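PDB 5YS9: acyl-coenzyme A oxidase 3 from Yarrowia lipolytica, which catalyses the FAD-dependent oxidation of acyl-CoA by molecular oxygen to trans-2-enoyl-CoA and hydrogen peroxide in peroxisomal fatty acid beta-oxidation. Local coordinates for residues A[315-327]-A[419-433]. Sequence-based numbering, arbitrary orientation.
With FAD (flavin-adenine dinucleotide), chain D.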
loop_
_atom_site.group_PDB
_atom_site.type_symbol
_atom_site.label_atom_id
_atom_site.label_comp_id
_atom_site.label_asym_id
_atom_site.label_seq_id
_atom_site.Cartn_x
_atom_site.Cartn_y
_atom_site.Cartn_z
ATOM N N PHE A 315 -16.381 -6.498 4.129
ATOM C CA PHE A 315 -17.148 -5.295 4.065
ATOM C C PHE A 315 -16.458 -4.116 3.375
ATOM O O PHE A 315 -17.121 -3.374 2.665
ATOM C CB PHE A 315 -17.596 -4.893 5.471
ATOM C CG PHE A 315 -18.773 -5.684 5.979
ATOM C CD1 PHE A 315 -19.984 -5.694 5.271
ATOM C CD2 PHE A 315 -18.682 -6.427 7.157
ATOM C CE1 PHE A 315 -21.075 -6.401 5.754
ATOM C CE2 PHE A 315 -19.767 -7.159 7.640
ATOM C CZ PHE A 315 -20.960 -7.142 6.943
ATOM N N VAL A 316 -15.150 -3.940 3.581
ATOM C CA VAL A 316 -14.392 -2.906 2.885
ATOM C C VAL A 316 -14.048 -3.327 1.463
ATOM O O VAL A 316 -14.208 -2.544 0.554
ATOM C CB VAL A 316 -13.121 -2.464 3.661
ATOM C CG1 VAL A 316 -12.294 -1.412 2.891
ATOM C CG2 VAL A 316 -13.548 -1.861 4.967
ATOM N N SER A 317 -13.532 -4.530 1.284
ATOM C CA SER A 317 -13.078 -4.962 -0.024
ATOM C C SER A 317 -14.132 -4.871 -1.132
ATOM O O SER A 317 -13.799 -4.460 -2.244
ATOM C CB SER A 317 -12.534 -6.393 0.025
ATOM O OG SER A 317 -11.319 -6.427 0.732
ATOM N N GLN A 318 -15.364 -5.277 -0.822
ATOM C CA GLN A 318 -16.464 -5.293 -1.777
ATOM C C GLN A 318 -16.731 -3.919 -2.431
ATOM O O GLN A 318 -17.194 -3.814 -3.593
ATOM C CB GLN A 318 -17.741 -5.806 -1.102
ATOM C CG GLN A 318 -18.200 -4.953 0.075
ATOM C CD GLN A 318 -19.550 -5.350 0.666
ATOM O OE1 GLN A 318 -20.252 -6.185 0.154
ATOM N NE2 GLN A 318 -19.904 -4.712 1.746
ATOM N N ARG A 319 -16.449 -2.870 -1.680
ATOM C CA ARG A 319 -16.668 -1.508 -2.143
ATOM C C ARG A 319 -15.691 -1.214 -3.285
ATOM O O ARG A 319 -16.093 -0.781 -4.363
ATOM C CB ARG A 319 -16.463 -0.552 -0.980
ATOM C CG ARG A 319 -16.868 0.898 -1.215
ATOM C CD ARG A 319 -16.346 1.798 -0.079
ATOM N NE ARG A 319 -16.066 3.156 -0.550
ATOM C CZ ARG A 319 -15.402 4.090 0.124
ATOM N NH1 ARG A 319 -14.897 3.848 1.328
ATOM N NH2 ARG A 319 -15.231 5.280 -0.447
ATOM N N PHE A 320 -14.419 -1.378 -3.007
ATOM C CA PHE A 320 -13.375 -1.102 -3.969
ATOM C C PHE A 320 -13.303 -2.018 -5.171
ATOM O O PHE A 320 -13.047 -1.582 -6.271
ATOM C CB PHE A 320 -12.066 -0.849 -3.243
ATOM C CG PHE A 320 -12.170 0.314 -2.322
ATOM C CD1 PHE A 320 -12.120 1.590 -2.819
ATOM C CD2 PHE A 320 -12.449 0.134 -0.995
ATOM C CE1 PHE A 320 -12.270 2.668 -1.993
ATOM C CE2 PHE A 320 -12.609 1.207 -0.163
ATOM C CZ PHE A 320 -12.521 2.477 -0.665
ATOM N N ILE A 321 -13.549 -3.290 -4.947
ATOM C CA ILE A 321 -13.657 -4.224 -6.035
ATOM C C ILE A 321 -14.841 -3.861 -6.907
ATOM O O ILE A 321 -14.782 -4.010 -8.105
ATOM C CB ILE A 321 -13.670 -5.692 -5.571
ATOM C CG1 ILE A 321 -13.295 -6.605 -6.721
ATOM C CG2 ILE A 321 -15.028 -6.104 -5.059
ATOM C CD1 ILE A 321 -11.883 -6.461 -7.203
ATOM N N THR A 322 -15.928 -3.416 -6.301
ATOM C CA THR A 322 -17.036 -2.911 -7.081
ATOM C C THR A 322 -16.708 -1.644 -7.856
ATOM O O THR A 322 -17.020 -1.544 -9.020
ATOM C CB THR A 322 -18.302 -2.709 -6.241
ATOM O OG1 THR A 322 -18.666 -3.936 -5.632
ATOM C CG2 THR A 322 -19.429 -2.276 -7.097
ATOM N N ILE A 323 -16.037 -0.694 -7.227
ATOM C CA ILE A 323 -15.574 0.528 -7.946
ATOM C C ILE A 323 -14.722 0.165 -9.171
ATOM O O ILE A 323 -15.019 0.626 -10.318
ATOM C CB ILE A 323 -14.810 1.493 -7.016
ATOM C CG1 ILE A 323 -15.798 2.137 -6.035
ATOM C CG2 ILE A 323 -14.064 2.565 -7.813
ATOM C CD1 ILE A 323 -15.098 2.691 -4.804
ATOM N N ALA A 324 -13.702 -0.670 -8.946
ATOM C CA ALA A 324 -12.748 -1.006 -10.051
ATOM C C ALA A 324 -13.396 -1.742 -11.185
ATOM O O ALA A 324 -13.068 -1.456 -12.332
ATOM C CB ALA A 324 -11.565 -1.806 -9.560
ATOM N N LEU A 325 -14.303 -2.675 -10.865
ATOM C CA LEU A 325 -14.975 -3.507 -11.884
ATOM C C LEU A 325 -15.977 -2.746 -12.749
ATOM O O LEU A 325 -16.046 -2.960 -13.961
ATOM C CB LEU A 325 -15.639 -4.731 -11.242
ATOM C CG LEU A 325 -14.620 -5.825 -10.889
ATOM C CD1 LEU A 325 -15.199 -6.980 -10.086
ATOM C CD2 LEU A 325 -13.929 -6.363 -12.139
ATOM N N ARG A 326 -16.757 -1.874 -12.126
ATOM C CA ARG A 326 -17.682 -1.020 -12.871
ATOM C C ARG A 326 -16.935 -0.070 -13.773
ATOM O O ARG A 326 -17.282 0.046 -14.960
ATOM C CB ARG A 326 -18.601 -0.227 -11.940
ATOM C CG ARG A 326 -19.708 -1.074 -11.370
ATOM C CD ARG A 326 -20.494 -0.291 -10.351
ATOM N NE ARG A 326 -21.409 -1.207 -9.694
ATOM C CZ ARG A 326 -22.291 -0.904 -8.736
ATOM N NH1 ARG A 326 -22.376 0.322 -8.244
ATOM N NH2 ARG A 326 -23.062 -1.883 -8.243
ATOM N N TYR A 327 -15.909 0.599 -13.230
ATOM C CA TYR A 327 -14.973 1.348 -14.078
ATOM C C TYR A 327 -14.469 0.499 -15.222
ATOM O O TYR A 327 -14.552 0.882 -16.376
ATOM C CB TYR A 327 -13.757 1.843 -13.304
ATOM C CG TYR A 327 -12.870 2.776 -14.092
ATOM C CD1 TYR A 327 -13.349 3.990 -14.548
ATOM C CD2 TYR A 327 -11.575 2.461 -14.355
ATOM C CE1 TYR A 327 -12.569 4.838 -15.296
ATOM C CE2 TYR A 327 -10.781 3.302 -15.104
ATOM C CZ TYR A 327 -11.283 4.506 -15.568
ATOM O OH TYR A 327 -10.479 5.384 -16.278
ATOM N N CYS A 419 -7.209 -7.360 2.193
ATOM C CA CYS A 419 -8.051 -6.204 2.022
ATOM C C CYS A 419 -7.208 -4.975 1.617
ATOM O O CYS A 419 -7.595 -4.225 0.724
ATOM C CB CYS A 419 -8.935 -5.918 3.275
ATOM S SG CYS A 419 -9.962 -4.401 3.141
ATOM N N ALA A 420 -6.064 -4.795 2.273
ATOM C CA ALA A 420 -5.129 -3.737 1.914
ATOM C C ALA A 420 -4.699 -3.882 0.477
ATOM O O ALA A 420 -4.717 -2.922 -0.264
ATOM C CB ALA A 420 -3.924 -3.700 2.862
ATOM N N ASN A 421 -4.336 -5.088 0.067
ATOM C CA ASN A 421 -3.823 -5.266 -1.287
ATOM C C ASN A 421 -4.896 -4.949 -2.333
ATOM O O ASN A 421 -4.568 -4.510 -3.429
ATOM C CB ASN A 421 -3.311 -6.698 -1.491
ATOM C CG ASN A 421 -2.168 -7.048 -0.569
ATOM O OD1 ASN A 421 -1.412 -6.172 -0.151
ATOM N ND2 ASN A 421 -2.031 -8.339 -0.249
ATOM N N ILE A 422 -6.154 -5.248 -2.003
ATOM C CA ILE A 422 -7.272 -5.091 -2.921
ATOM C C ILE A 422 -7.573 -3.609 -3.116
ATOM O O ILE A 422 -7.759 -3.128 -4.246
ATOM C CB ILE A 422 -8.553 -5.811 -2.409
ATOM C CG1 ILE A 422 -8.404 -7.342 -2.516
ATOM C CG2 ILE A 422 -9.792 -5.339 -3.195
ATOM C CD1 ILE A 422 -9.564 -8.120 -1.912
ATOM N N ILE A 423 -7.636 -2.893 -2.002
ATOM C CA ILE A 423 -7.774 -1.442 -2.058
ATOM C C ILE A 423 -6.668 -0.899 -2.980
ATOM O O ILE A 423 -6.964 -0.152 -3.930
ATOM C CB ILE A 423 -7.699 -0.775 -0.674
ATOM C CG1 ILE A 423 -8.882 -1.201 0.224
ATOM C CG2 ILE A 423 -7.742 0.746 -0.808
ATOM C CD1 ILE A 423 -8.637 -0.968 1.717
ATOM N N ASP A 424 -5.429 -1.330 -2.741
ATOM C CA ASP A 424 -4.310 -0.821 -3.480
ATOM C C ASP A 424 -4.368 -1.195 -4.948
ATOM O O ASP A 424 -4.153 -0.353 -5.795
ATOM C CB ASP A 424 -2.988 -1.310 -2.898
ATOM C CG ASP A 424 -1.820 -0.521 -3.435
ATOM O OD1 ASP A 424 -1.713 0.640 -3.057
ATOM O OD2 ASP A 424 -1.045 -1.024 -4.253
ATOM N N GLN A 425 -4.634 -2.463 -5.231
ATOM C CA GLN A 425 -4.778 -2.979 -6.608
ATOM C C GLN A 425 -5.940 -2.373 -7.363
ATOM O O GLN A 425 -5.787 -2.036 -8.517
ATOM C CB GLN A 425 -4.981 -4.498 -6.592
ATOM C CG GLN A 425 -3.701 -5.286 -6.386
ATOM C CD GLN A 425 -2.831 -5.295 -7.617
ATOM O OE1 GLN A 425 -1.620 -5.316 -7.502
ATOM N NE2 GLN A 425 -3.449 -5.290 -8.815
ATOM N N CYS A 426 -7.071 -2.233 -6.703
ATOM C CA CYS A 426 -8.233 -1.651 -7.326
ATOM C C CYS A 426 -7.936 -0.224 -7.713
ATOM O O CYS A 426 -8.401 0.250 -8.729
ATOM C CB CYS A 426 -9.458 -1.755 -6.431
ATOM S SG CYS A 426 -10.205 -3.386 -6.450
ATOM N N ARG A 427 -7.159 0.464 -6.896
ATOM C CA ARG A 427 -6.787 1.814 -7.230
ATOM C C ARG A 427 -5.949 1.862 -8.491
ATOM O O ARG A 427 -6.187 2.675 -9.357
ATOM C CB ARG A 427 -6.050 2.478 -6.070
ATOM C CG ARG A 427 -5.285 3.734 -6.446
ATOM C CD ARG A 427 -4.453 4.277 -5.310
ATOM N NE ARG A 427 -3.270 3.491 -4.997
ATOM C CZ ARG A 427 -2.260 3.274 -5.820
ATOM N NH1 ARG A 427 -1.239 2.554 -5.432
ATOM N NH2 ARG A 427 -2.264 3.773 -7.027
ATOM N N GLN A 428 -4.983 0.972 -8.600
ATOM C CA GLN A 428 -4.111 0.968 -9.755
ATOM C C GLN A 428 -4.892 0.648 -11.005
ATOM O O GLN A 428 -4.671 1.220 -12.050
ATOM C CB GLN A 428 -2.964 -0.002 -9.558
ATOM C CG GLN A 428 -1.800 0.614 -8.824
ATOM C CD GLN A 428 -0.816 -0.407 -8.332
ATOM O OE1 GLN A 428 0.206 -0.640 -8.948
ATOM N NE2 GLN A 428 -1.121 -1.018 -7.222
ATOM N N ALA A 429 -5.822 -0.279 -10.866
ATOM C CA ALA A 429 -6.728 -0.673 -11.950
ATOM C C ALA A 429 -7.595 0.450 -12.525
ATOM O O ALA A 429 -8.148 0.279 -13.594
ATOM C CB ALA A 429 -7.617 -1.834 -11.523
ATOM N N CYS A 430 -7.743 1.557 -11.805
ATOM C CA CYS A 430 -8.474 2.717 -12.292
ATOM C C CYS A 430 -7.508 3.810 -12.760
ATOM O O CYS A 430 -7.912 4.992 -12.898
ATOM C CB CYS A 430 -9.357 3.246 -11.171
ATOM S SG CYS A 430 -10.610 2.096 -10.664
ATOM N N GLY A 431 -6.218 3.458 -12.911
ATOM C CA GLY A 431 -5.261 4.387 -13.474
ATOM C C GLY A 431 -5.112 5.631 -12.650
ATOM O O GLY A 431 -5.319 5.571 -11.488
ATOM N N GLY A 432 -4.764 6.750 -13.267
ATOM C CA GLY A 432 -4.698 8.039 -12.590
ATOM C C GLY A 432 -5.974 8.499 -11.887
ATOM O O GLY A 432 -5.912 9.155 -10.831
ATOM N N HIS A 433 -7.135 8.083 -12.375
ATOM C CA HIS A 433 -8.376 8.383 -11.646
ATOM C C HIS A 433 -8.489 7.633 -10.305
ATOM O O HIS A 433 -9.344 7.959 -9.476
ATOM C CB HIS A 433 -9.566 8.103 -12.543
ATOM C CG HIS A 433 -9.550 8.908 -13.796
ATOM N ND1 HIS A 433 -9.773 8.353 -15.030
ATOM C CD2 HIS A 433 -9.255 10.206 -14.014
ATOM C CE1 HIS A 433 -9.682 9.292 -15.950
ATOM N NE2 HIS A 433 -9.403 10.433 -15.355
HETATM P PA FAD D . -5.546 4.101 -18.545
HETATM O O1A FAD D . -4.464 4.314 -19.534
HETATM O O2A FAD D . -6.957 3.995 -18.973
HETATM O O5B FAD D . -5.301 2.802 -17.688
HETATM C C5B FAD D . -6.228 2.550 -16.643
HETATM C C4B FAD D . -6.062 1.124 -16.192
HETATM O O4B FAD D . -6.347 0.264 -17.287
HETATM C C3B FAD D . -4.619 0.911 -15.816
HETATM O O3B FAD D . -4.535 0.164 -14.619
HETATM C C2B FAD D . -4.056 0.074 -16.923
HETATM O O2B FAD D . -3.091 -0.831 -16.399
HETATM C C1B FAD D . -5.267 -0.622 -17.500
HETATM N N9A FAD D . -4.981 -0.750 -18.929
HETATM C C8A FAD D . -5.011 0.243 -19.822
HETATM N N7A FAD D . -4.663 -0.215 -21.038
HETATM C C5A FAD D . -4.390 -1.520 -20.928
HETATM C C6A FAD D . -3.959 -2.602 -21.828
HETATM N N6A FAD D . -3.744 -2.390 -23.138
HETATM N N1A FAD D . -3.791 -3.817 -21.294
HETATM C C2A FAD D . -4.003 -4.049 -19.995
HETATM N N3A FAD D . -4.391 -3.121 -19.119
HETATM C C4A FAD D . -4.594 -1.863 -19.525
HETATM N N1 FAD D . -0.785 14.130 -17.344
HETATM C C2 FAD D . -0.291 15.207 -17.970
HETATM O O2 FAD D . -0.337 15.241 -19.193
HETATM N N3 FAD D . 0.261 16.229 -17.332
HETATM C C4 FAD D . 0.355 16.260 -16.021
HETATM O O4 FAD D . 0.866 17.220 -15.466
HETATM C C4X FAD D . -0.162 15.127 -15.251
HETATM N N5 FAD D . -0.094 15.097 -13.920
HETATM C C5X FAD D . -0.585 14.058 -13.241
HETATM C C6 FAD D . -0.515 14.078 -11.865
HETATM C C7 FAD D . -1.015 13.024 -11.144
HETATM C C7M FAD D . -0.924 13.043 -9.652
HETATM C C8 FAD D . -1.629 11.882 -11.850
HETATM C C8M FAD D . -2.174 10.729 -11.075
HETATM C C9 FAD D . -1.695 11.860 -13.224
HETATM C C9A FAD D . -1.200 12.916 -13.951
HETATM N N10 FAD D . -1.262 12.913 -15.353
HETATM C C10 FAD D . -0.757 14.026 -16.015
HETATM C "C1'" FAD D . -1.869 11.822 -16.117
HETATM C "C2'" FAD D . -1.130 10.485 -16.036
HETATM O "O2'" FAD D . -0.026 10.478 -16.933
HETATM C "C3'" FAD D . -2.078 9.329 -16.361
HETATM O "O3'" FAD D . -2.818 9.043 -15.193
HETATM C "C4'" FAD D . -1.403 8.034 -16.787
HETATM O "O4'" FAD D . -0.301 8.351 -17.624
HETATM C "C5'" FAD D . -2.315 7.145 -17.619
HETATM O "O5'" FAD D . -3.281 6.412 -16.883
HETATM P P FAD D . -4.825 6.539 -17.257
HETATM O O1P FAD D . -5.551 7.192 -16.145
HETATM O O2P FAD D . -4.913 7.126 -18.608
HETATM O O3P FAD D . -5.403 5.063 -17.279
HETATM O O HOH W 1 -10.505 -1.006 -13.751
#
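The His433 ring meets Tyr327 through its edge: ND1 donates to Tyr327 OH at 3.3 Å in a nearly straight bond, the oxygen lying in the imidazole plane. The two side chains cross at about a right angle, and Trp199 of the second subunit packs edge-to-face with the same imidazole. At the edge of the tyrosine ring, near its plane, sits Ala429 O. Cys430 approaches that ring obliquely, its SG 4.7 Å from the centroid and 46° off the normal, a sulfur-aromatic contact. With CG anti to the backbone N (chi1 -172°), the phenol lies alongside the Gln428-Gly431 turn. A leucine here would probably leave His433 ND1 without this acceptor and Cys430 without its aromatic neighbour.

Both helices belong to the helical C-alpha1 domain of the acyl-CoA oxidase family; their segments run nearly parallel, 16° between directions and 8.9 Å between axes at closest approach. The small side chains at the interface are consistent with this spacing: Ala324 CB rests 3.7 Å from Cys426 SG, which Ile321 CD1 also touches. Farther toward the N-terminal ends, Phe320 CD2 meets Ile423 CG1 obliquely, while Val316 CB packs against Cys419 SG. Ser317 OG, hydrogen-bonded to Ser313 O, lies 3.6 Å from Ile422 CD1.

One water donates to both Ala324 O and Ala429 O, bridging the backbones at the type I turn Gln428-Gly431. At this turn and just past it the cofactor is held: Gln428 O accepts from FAD O3B, and Gly432 N donates to FAD O1P at 3.0 Å.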